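Local coordinates for protein 2-c-methyl-d-erythritol 4-phosphate cytidylyltransferase (Streptococcus pneumoniae, PDB 2VSH) that transfers the cytidylyl group of CTP to D-ribitol 5-phosphate, making the CDP-activated ribitol used for teichoic acid precursors, at residues 22-34 against 220-233. Sequence-based numbering, arbitrary orientation.
Sequences PKQFLELGDRPIL and ITTVTDLKIAKSMI
Leu28 and Lys230 bring the two backbones to 6.5 Å between CA atoms, where the short β-hairpin of strands 27-28 and 31-32, closed by a two-residue turn, lies against the C-terminal helix 223-232; Lys23 and Thr221 mark the other close approach, 6.8 Å between CA atoms. In this nucleotidyltransferase of the GT-A clan the contact joins an early hairpin and its flanks to the last helix and its lead-in, mostly through apolar side chains. Leu28, its CG anti to the backbone N (chi1 -175°), lays CD1 3.7 Å from Lys230 N, over the helix backbone, and 3.8 Å from Ala229 CB. Ile233 runs past Leu28 in the opposite direction, CG2 lying 4.1 Å from Leu28 CG. Farther along, Ile33 and Ile220 meet tip to tip, their CD1 methyls 3.8 Å apart, with Leu226 touching loosely alongside. Ile33 lies near Ser114, probably part of the CTP site. At the helix start Asp225 N donates to Thr222 OG1 and Thr222 N, from above the carboxylate plane, to Asp225 OD2, a capping box; Thr221 N is a further donor to OD2. Over this turn bends Lys23, kinked at chi2 and chi4, its side chain crossing that of Val223 at about a right angle, NZ 3.6 Å from Val223 CG2. The far side of the helix packs on the second subunit, Ile228 against its counterpart there. At the hairpin turn, Ile233 CD1 presses on Gly29 CA at 3.5 Å, tighter than usual for two carbons.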
ATOM      1  N   PRO A  22      19.098  -5.118   9.003  1.00 36.26           N
ATOM      2  CA  PRO A  22      17.636  -5.123   9.164  1.00 34.39           C
ATOM      3  C   PRO A  22      17.145  -4.014  10.114  1.00 32.99           C
ATOM      4  O   PRO A  22      17.768  -3.802  11.195  1.00 32.64           O
ATOM      5  CB  PRO A  22      17.356  -6.507   9.766  1.00 33.97           C
ATOM      6  CG  PRO A  22      18.702  -6.973  10.390  1.00 35.22           C
ATOM      7  CD  PRO A  22      19.780  -5.995   9.979  1.00 36.10           C
ATOM      8  N   LYS A  23      16.026  -3.360   9.757  1.00 30.05           N
ATOM      9  CA  LYS A  23      15.623  -2.140  10.470  1.00 28.20           C
ATOM     10  C   LYS A  23      15.293  -2.302  11.953  1.00 26.01           C
ATOM     11  O   LYS A  23      15.394  -1.349  12.704  1.00 25.25           O
ATOM     12  CB  LYS A  23      14.563  -1.341   9.710  1.00 28.18           C
ATOM     13  CG  LYS A  23      15.212  -0.337   8.753  1.00 31.21           C
ATOM     14  CD  LYS A  23      14.434  -0.194   7.491  1.00 32.69           C
ATOM     15  CE  LYS A  23      15.333   0.238   6.343  1.00 32.17           C
ATOM     16  NZ  LYS A  23      15.608   1.674   6.531  1.00 35.48           N
ATOM     17  N   GLN A  24      14.954  -3.513  12.382  1.00 24.48           N
ATOM     18  CA  GLN A  24      14.594  -3.747  13.788  1.00 22.93           C
ATOM     19  C   GLN A  24      15.735  -3.459  14.774  1.00 22.31           C
ATOM     20  O   GLN A  24      15.476  -3.196  15.948  1.00 21.43           O
ATOM     21  CB  GLN A  24      14.065  -5.158  13.995  1.00 22.67           C
ATOM     22  CG  GLN A  24      15.111  -6.236  13.858  1.00 25.31           C
ATOM     23  CD  GLN A  24      15.089  -6.868  12.495  1.00 30.69           C
ATOM     24  OE1 GLN A  24      14.548  -6.298  11.516  1.00 31.03           O
ATOM     25  NE2 GLN A  24      15.682  -8.059  12.405  1.00 30.78           N
ATOM     26  N   PHE A  25      16.982  -3.488  14.298  1.00 22.10           N
ATOM     27  CA  PHE A  25      18.136  -3.205  15.160  1.00 23.03           C
ATOM     28  C   PHE A  25      18.537  -1.735  15.159  1.00 23.23           C
ATOM     29  O   PHE A  25      19.437  -1.321  15.876  1.00 23.50           O
ATOM     30  CB  PHE A  25      19.320  -4.121  14.844  1.00 23.23           C
ATOM     31  CG  PHE A  25      19.021  -5.580  15.070  1.00 25.17           C
ATOM     32  CD1 PHE A  25      18.555  -6.023  16.305  1.00 24.16           C
ATOM     33  CD2 PHE A  25      19.209  -6.512  14.054  1.00 26.63           C
ATOM     34  CE1 PHE A  25      18.258  -7.374  16.523  1.00 24.31           C
ATOM     35  CE2 PHE A  25      18.920  -7.857  14.261  1.00 23.29           C
ATOM     36  CZ  PHE A  25      18.445  -8.288  15.497  1.00 23.83           C
ATOM     37  N   LEU A  26      17.836  -0.958  14.352  1.00 23.35           N
ATOM     38  CA  LEU A  26      18.019   0.477  14.291  1.00 24.57           C
ATOM     39  C   LEU A  26      17.287   1.191  15.421  1.00 24.37           C
ATOM     40  O   LEU A  26      16.214   0.766  15.845  1.00 22.52           O
ATOM     41  CB  LEU A  26      17.520   0.984  12.935  1.00 24.99           C
ATOM     42  CG  LEU A  26      18.595   1.515  11.993  1.00 29.08           C
ATOM     43  CD1 LEU A  26      19.919   0.787  12.131  1.00 29.63           C
ATOM     44  CD2 LEU A  26      18.092   1.498  10.542  1.00 31.34           C
ATOM     45  N   GLU A  27      17.867   2.300  15.877  1.00 26.12           N
ATOM     46  CA  GLU A  27      17.279   3.102  16.947  1.00 27.01           C
ATOM     47  C   GLU A  27      16.082   3.904  16.452  1.00 27.31           C
ATOM     48  O   GLU A  27      16.135   4.549  15.400  1.00 27.92           O
ATOM     49  CB  GLU A  27      18.336   4.031  17.558  1.00 28.56           C
ATOM     50  CG  GLU A  27      17.783   5.099  18.500  1.00 29.60           C
ATOM     51  CD  GLU A  27      18.873   5.932  19.151  1.00 32.03           C
ATOM     52  OE1 GLU A  27      19.284   5.567  20.273  0.50 31.64           O
ATOM     53  OE2 GLU A  27      19.319   6.943  18.538  1.00 32.64           O
ATOM     54  N   LEU A  28      15.001   3.843  17.220  1.00 26.76           N
ATOM     55  CA  LEU A  28      13.898   4.777  17.081  1.00 27.62           C
ATOM     56  C   LEU A  28      13.803   5.535  18.401  1.00 28.83           C
ATOM     57  O   LEU A  28      13.586   4.929  19.458  1.00 28.98           O
ATOM     58  CB  LEU A  28      12.599   4.027  16.782  1.00 26.33           C
ATOM     59  CG  LEU A  28      11.337   4.841  16.493  1.00 27.09           C
ATOM     60  CD1 LEU A  28      11.511   5.773  15.296  1.00 26.54           C
ATOM     61  CD2 LEU A  28      10.154   3.904  16.308  1.00 25.53           C
ATOM     62  N   GLY A  29      13.964   6.851  18.345  1.00 29.89           N
ATOM     63  CA  GLY A  29      14.014   7.654  19.557  1.00 31.54           C
ATOM     64  C   GLY A  29      15.337   7.351  20.218  1.00 32.46           C
ATOM     65  O   GLY A  29      16.383   7.796  19.747  1.00 33.55           O
ATOM     66  N   ASP A  30      15.303   6.550  21.279  1.00 32.35           N
ATOM     67  CA  ASP A  30      16.525   6.227  22.011  1.00 33.08           C
ATOM     68  C   ASP A  30      16.707   4.718  22.274  1.00 31.49           C
ATOM     69  O   ASP A  30      17.591   4.308  23.035  1.00 31.90           O
ATOM     70  CB  ASP A  30      16.601   7.065  23.296  1.00 35.66           C
ATOM     71  CG  ASP A  30      16.755   8.573  23.010  1.00 39.58           C
ATOM     72  OD1 ASP A  30      17.859   9.012  22.598  1.00 42.96           O
ATOM     73  OD2 ASP A  30      15.766   9.327  23.202  1.00 42.53           O
ATOM     74  N   ARG A  31      15.899   3.904  21.594  1.00 28.84           N
ATOM     75  CA  ARG A  31      15.908   2.447  21.755  1.00 27.82           C
ATOM     76  C   ARG A  31      15.673   1.771  20.410  1.00 25.34           C
ATOM     77  O   ARG A  31      14.950   2.326  19.577  1.00 24.53           O
ATOM     78  CB  ARG A  31      14.809   2.030  22.737  1.00 27.61           C
ATOM     79  CG  ARG A  31      15.253   2.163  24.182  1.00 33.06           C
ATOM     80  CD  ARG A  31      14.146   2.559  25.150  1.00 37.20           C
ATOM     81  NE  ARG A  31      12.812   2.160  24.720  1.00 38.17           N
ATOM     82  CZ  ARG A  31      11.821   3.021  24.515  1.00 40.00           C
ATOM     83  NH1 ARG A  31      12.018   4.325  24.695  1.00 43.49           N
ATOM     84  NH2 ARG A  31      10.632   2.588  24.134  1.00 40.99           N
ATOM     85  N   PRO A  32      16.277   0.579  20.195  1.00 24.06           N
ATOM     86  CA  PRO A  32      16.098  -0.148  18.934  1.00 23.08           C
ATOM     87  C   PRO A  32      14.639  -0.459  18.675  1.00 22.19           C
ATOM     88  O   PRO A  32      13.878  -0.743  19.617  1.00 22.04           O
ATOM     89  CB  PRO A  32      16.860  -1.470  19.149  1.00 23.09           C
ATOM     90  CG  PRO A  32      17.815  -1.201  20.260  1.00 24.17           C
ATOM     91  CD  PRO A  32      17.152  -0.151  21.130  1.00 24.68           C
ATOM     92  N   ILE A  33      14.252  -0.430  17.405  1.00 21.51           N
ATOM     93  CA  ILE A  33      12.877  -0.753  17.022  1.00 20.54           C
ATOM     94  C   ILE A  33      12.399  -2.051  17.667  1.00 19.84           C
ATOM     95  O   ILE A  33      11.273  -2.114  18.201  1.00 20.56           O
ATOM     96  CB  ILE A  33      12.702  -0.770  15.466  1.00 20.63           C
ATOM     97  CG1 ILE A  33      12.854   0.659  14.917  1.00 20.89           C
ATOM     98  CG2 ILE A  33      11.315  -1.338  15.083  1.00 16.36           C
ATOM     99  CD1 ILE A  33      13.135   0.768  13.402  1.00 22.32           C
ATOM    100  N   LEU A  34      13.248  -3.084  17.638  1.00 19.94           N
ATOM    101  CA  LEU A  34      12.897  -4.378  18.224  1.00 19.46           C
ATOM    102  C   LEU A  34      12.477  -4.253  19.687  1.00 19.42           C
ATOM    103  O   LEU A  34      11.545  -4.927  20.140  1.00 18.74           O
ATOM    104  CB  LEU A  34      14.071  -5.369  18.115  1.00 19.50           C
ATOM    105  CG  LEU A  34      13.877  -6.729  18.794  1.00 19.76           C
ATOM    106  CD1 LEU A  34      12.694  -7.540  18.202  1.00 17.96           C
ATOM    107  CD2 LEU A  34      15.169  -7.545  18.777  1.00 19.81           C
ATOM    108  N   ILE A 220       8.008  -0.846   9.487  1.00 21.08           N
ATOM    109  CA  ILE A 220       9.183  -0.034   9.149  1.00 21.17           C
ATOM    110  C   ILE A 220      10.096  -0.864   8.253  1.00 21.72           C
ATOM    111  O   ILE A 220      10.885  -1.663   8.736  1.00 20.57           O
ATOM    112  CB  ILE A 220       9.922   0.508  10.407  1.00 20.73           C
ATOM    113  CG1 ILE A 220       8.952   1.303  11.285  1.00 20.07           C
ATOM    114  CG2 ILE A 220      11.122   1.373   9.995  1.00 21.10           C
ATOM    115  CD1 ILE A 220       9.439   1.561  12.708  1.00 21.43           C
ATOM    116  N   THR A 221       9.936  -0.676   6.943  1.00 22.85           N
ATOM    117  CA  THR A 221      10.652  -1.445   5.926  1.00 24.12           C
ATOM    118  C   THR A 221      11.691  -0.581   5.214  1.00 24.87           C
ATOM    119  O   THR A 221      12.845  -0.976   5.082  1.00 24.83           O
ATOM    120  CB  THR A 221       9.640  -2.018   4.875  1.00 24.78           C
ATOM    121  OG1 THR A 221       8.857  -3.041   5.497  1.00 24.98           O
ATOM    122  CG2 THR A 221      10.354  -2.602   3.674  1.00 25.56           C
ATOM    123  N   THR A 222      11.271   0.593   4.756  1.00 25.26           N
ATOM    124  CA  THR A 222      12.115   1.450   3.958  1.00 27.13           C
ATOM    125  C   THR A 222      12.595   2.637   4.794  1.00 28.33           C
ATOM    126  O   THR A 222      12.068   2.899   5.876  1.00 28.15           O
ATOM    127  CB  THR A 222      11.357   2.002   2.709  1.00 27.76           C
ATOM    128  OG1 THR A 222      10.368   2.932   3.143  1.00 26.55           O
ATOM    129  CG2 THR A 222      10.687   0.878   1.909  1.00 26.85           C
ATOM    130  N   VAL A 223      13.590   3.354   4.287  1.00 29.67           N
ATOM    131  CA  VAL A 223      14.082   4.562   4.962  1.00 31.66           C
ATOM    132  C   VAL A 223      12.987   5.654   5.031  1.00 32.64           C
ATOM    133  O   VAL A 223      12.999   6.489   5.937  1.00 33.73           O
ATOM    134  CB  VAL A 223      15.400   5.107   4.312  1.00 33.25           C
ATOM    135  CG1 VAL A 223      16.170   5.989   5.295  1.00 34.49           C
ATOM    136  CG2 VAL A 223      16.296   3.962   3.893  1.00 33.21           C
ATOM    137  N   THR A 224      12.037   5.628   4.097  1.00 32.48           N
ATOM    138  CA  THR A 224      10.838   6.478   4.192  1.00 33.60           C
ATOM    139  C   THR A 224       9.957   6.072   5.385  1.00 31.77           C
ATOM    140  O   THR A 224       9.479   6.928   6.122  1.00 32.61           O
ATOM    141  CB  THR A 224      10.024   6.455   2.884  1.00 34.04           C
ATOM    142  OG1 THR A 224      10.810   7.041   1.839  1.00 37.23           O
ATOM    143  CG2 THR A 224       8.709   7.238   3.025  1.00 36.20           C
ATOM    144  N   ASP A 225       9.764   4.774   5.583  1.00 29.82           N
ATOM    145  CA  ASP A 225       8.985   4.290   6.737  1.00 28.51           C
ATOM    146  C   ASP A 225       9.639   4.722   8.042  1.00 28.44           C
ATOM    147  O   ASP A 225       8.952   5.077   8.999  1.00 27.79           O
ATOM    148  CB  ASP A 225       8.840   2.774   6.719  1.00 27.06           C
ATOM    149  CG  ASP A 225       8.092   2.282   5.519  1.00 27.74           C
ATOM    150  OD1 ASP A 225       7.261   3.045   4.988  1.00 30.35           O
ATOM    151  OD2 ASP A 225       8.340   1.143   5.100  1.00 24.68           O
ATOM    152  N   LEU A 226      10.969   4.686   8.064  1.00 28.11           N
ATOM    153  CA  LEU A 226      11.758   5.116   9.212  1.00 28.49           C
ATOM    154  C   LEU A 226      11.489   6.589   9.555  1.00 29.74           C
ATOM    155  O   LEU A 226      11.340   6.935  10.733  1.00 29.93           O
ATOM    156  CB  LEU A 226      13.252   4.928   8.919  1.00 28.92           C
ATOM    157  CG  LEU A 226      14.255   4.477   9.995  1.00 30.00           C
ATOM    158  CD1 LEU A 226      15.594   5.146   9.742  1.00 29.76           C
ATOM    159  CD2 LEU A 226      13.789   4.724  11.440  1.00 29.49           C
ATOM    160  N   LYS A 227      11.446   7.440   8.526  1.00 30.27           N
ATOM    161  CA  LYS A 227      11.136   8.872   8.679  1.00 31.77           C
ATOM    162  C   LYS A 227       9.743   9.076   9.269  1.00 31.06           C
ATOM    163  O   LYS A 227       9.557   9.884  10.172  1.00 31.55           O
ATOM    164  CB  LYS A 227      11.171   9.588   7.332  1.00 33.19           C
ATOM    165  CG  LYS A 227      12.463   9.532   6.562  1.00 34.80           C
ATOM    166  CD  LYS A 227      12.290  10.381   5.291  1.00 36.52           C
ATOM    167  CE  LYS A 227      13.526  10.327   4.407  1.00 36.99           C
ATOM    168  NZ  LYS A 227      13.308  11.125   3.162  1.00 36.70           N
ATOM    169  N   ILE A 228       8.771   8.338   8.739  1.00 30.05           N
ATOM    170  CA  ILE A 228       7.410   8.364   9.257  1.00 29.93           C
ATOM    171  C   ILE A 228       7.430   7.966  10.747  1.00 29.40           C
ATOM    172  O   ILE A 228       6.962   8.727  11.592  1.00 30.12           O
ATOM    173  CB  ILE A 228       6.455   7.483   8.413  1.00 29.36           C
ATOM    174  CG1 ILE A 228       6.368   8.027   6.980  1.00 29.60           C
ATOM    175  CG2 ILE A 228       5.050   7.452   9.032  1.00 28.72           C
ATOM    176  CD1 ILE A 228       5.810   7.023   5.967  1.00 29.85           C
ATOM    177  N   ALA A 229       8.036   6.821  11.068  1.00 27.18           N
ATOM    178  CA  ALA A 229       8.172   6.375  12.460  1.00 26.59           C
ATOM    179  C   ALA A 229       8.743   7.443  13.399  1.00 28.38           C
ATOM    180  O   ALA A 229       8.196   7.687  14.486  1.00 27.75           O
ATOM    181  CB  ALA A 229       9.005   5.092  12.534  1.00 25.56           C
ATOM    182  N   LYS A 230       9.833   8.093  12.971  1.00 29.34           N
ATOM    183  CA  LYS A 230      10.447   9.168  13.747  1.00 32.05           C
ATOM    184  C   LYS A 230       9.494  10.348  13.991  1.00 34.41           C
ATOM    185  O   LYS A 230       9.471  10.909  15.082  1.00 34.96           O
ATOM    186  CB  LYS A 230      11.695   9.707  13.042  1.00 32.55           C
ATOM    187  CG  LYS A 230      12.873   8.764  12.962  1.00 31.22           C
ATOM    188  CD  LYS A 230      14.078   9.543  12.395  1.00 34.04           C
ATOM    189  CE  LYS A 230      15.215   8.630  11.988  1.00 32.71           C
ATOM    190  NZ  LYS A 230      16.326   9.412  11.374  1.00 36.09           N
ATOM    191  N   SER A 231       8.747  10.736  12.952  1.00 36.07           N
ATOM    192  CA  SER A 231       7.775  11.825  13.044  1.00 38.65           C
ATOM    193  C   SER A 231       6.677  11.462  14.033  1.00 38.89           C
ATOM    194  O   SER A 231       6.175  12.334  14.727  1.00 40.30           O
ATOM    195  CB  SER A 231       7.155  12.141  11.676  1.00 38.86           C
ATOM    196  OG  SER A 231       6.236  11.125  11.269  1.00 38.19           O
ATOM    197  N   MET A 232       6.334  10.173  14.094  1.00 38.51           N
ATOM    198  CA  MET A 232       5.257   9.651  14.952  1.00 39.43           C
ATOM    199  C   MET A 232       5.601   9.640  16.439  1.00 40.99           C
ATOM    200  O   MET A 232       4.738   9.877  17.273  1.00 41.64           O
ATOM    201  CB  MET A 232       4.855   8.234  14.531  1.00 37.42           C
ATOM    202  CG  MET A 232       3.953   8.165  13.300  1.00 37.19           C
ATOM    203  SD  MET A 232       3.794   6.476  12.678  1.00 35.14           S
ATOM    204  CE  MET A 232       2.672   5.783  13.882  1.00 34.06           C
ATOM    205  N   ILE A 233       6.853   9.338  16.770  1.00 42.62           N
ATOM    206  CA  ILE A 233       7.292   9.376  18.162  1.00 44.83           C
ATOM    207  C   ILE A 233       7.487  10.833  18.583  1.00 47.93           C
ATOM    208  O   ILE A 233       7.938  11.119  19.698  1.00 49.37           O
ATOM    209  CB  ILE A 233       8.591   8.557  18.407  1.00 44.11           C
ATOM    210  CG1 ILE A 233       9.735   9.078  17.526  1.00 45.62           C
ATOM    211  CG2 ILE A 233       8.337   7.066  18.207  1.00 41.89           C
ATOM    212  CD1 ILE A 233      11.115   8.921  18.124  1.00 46.65           C
TER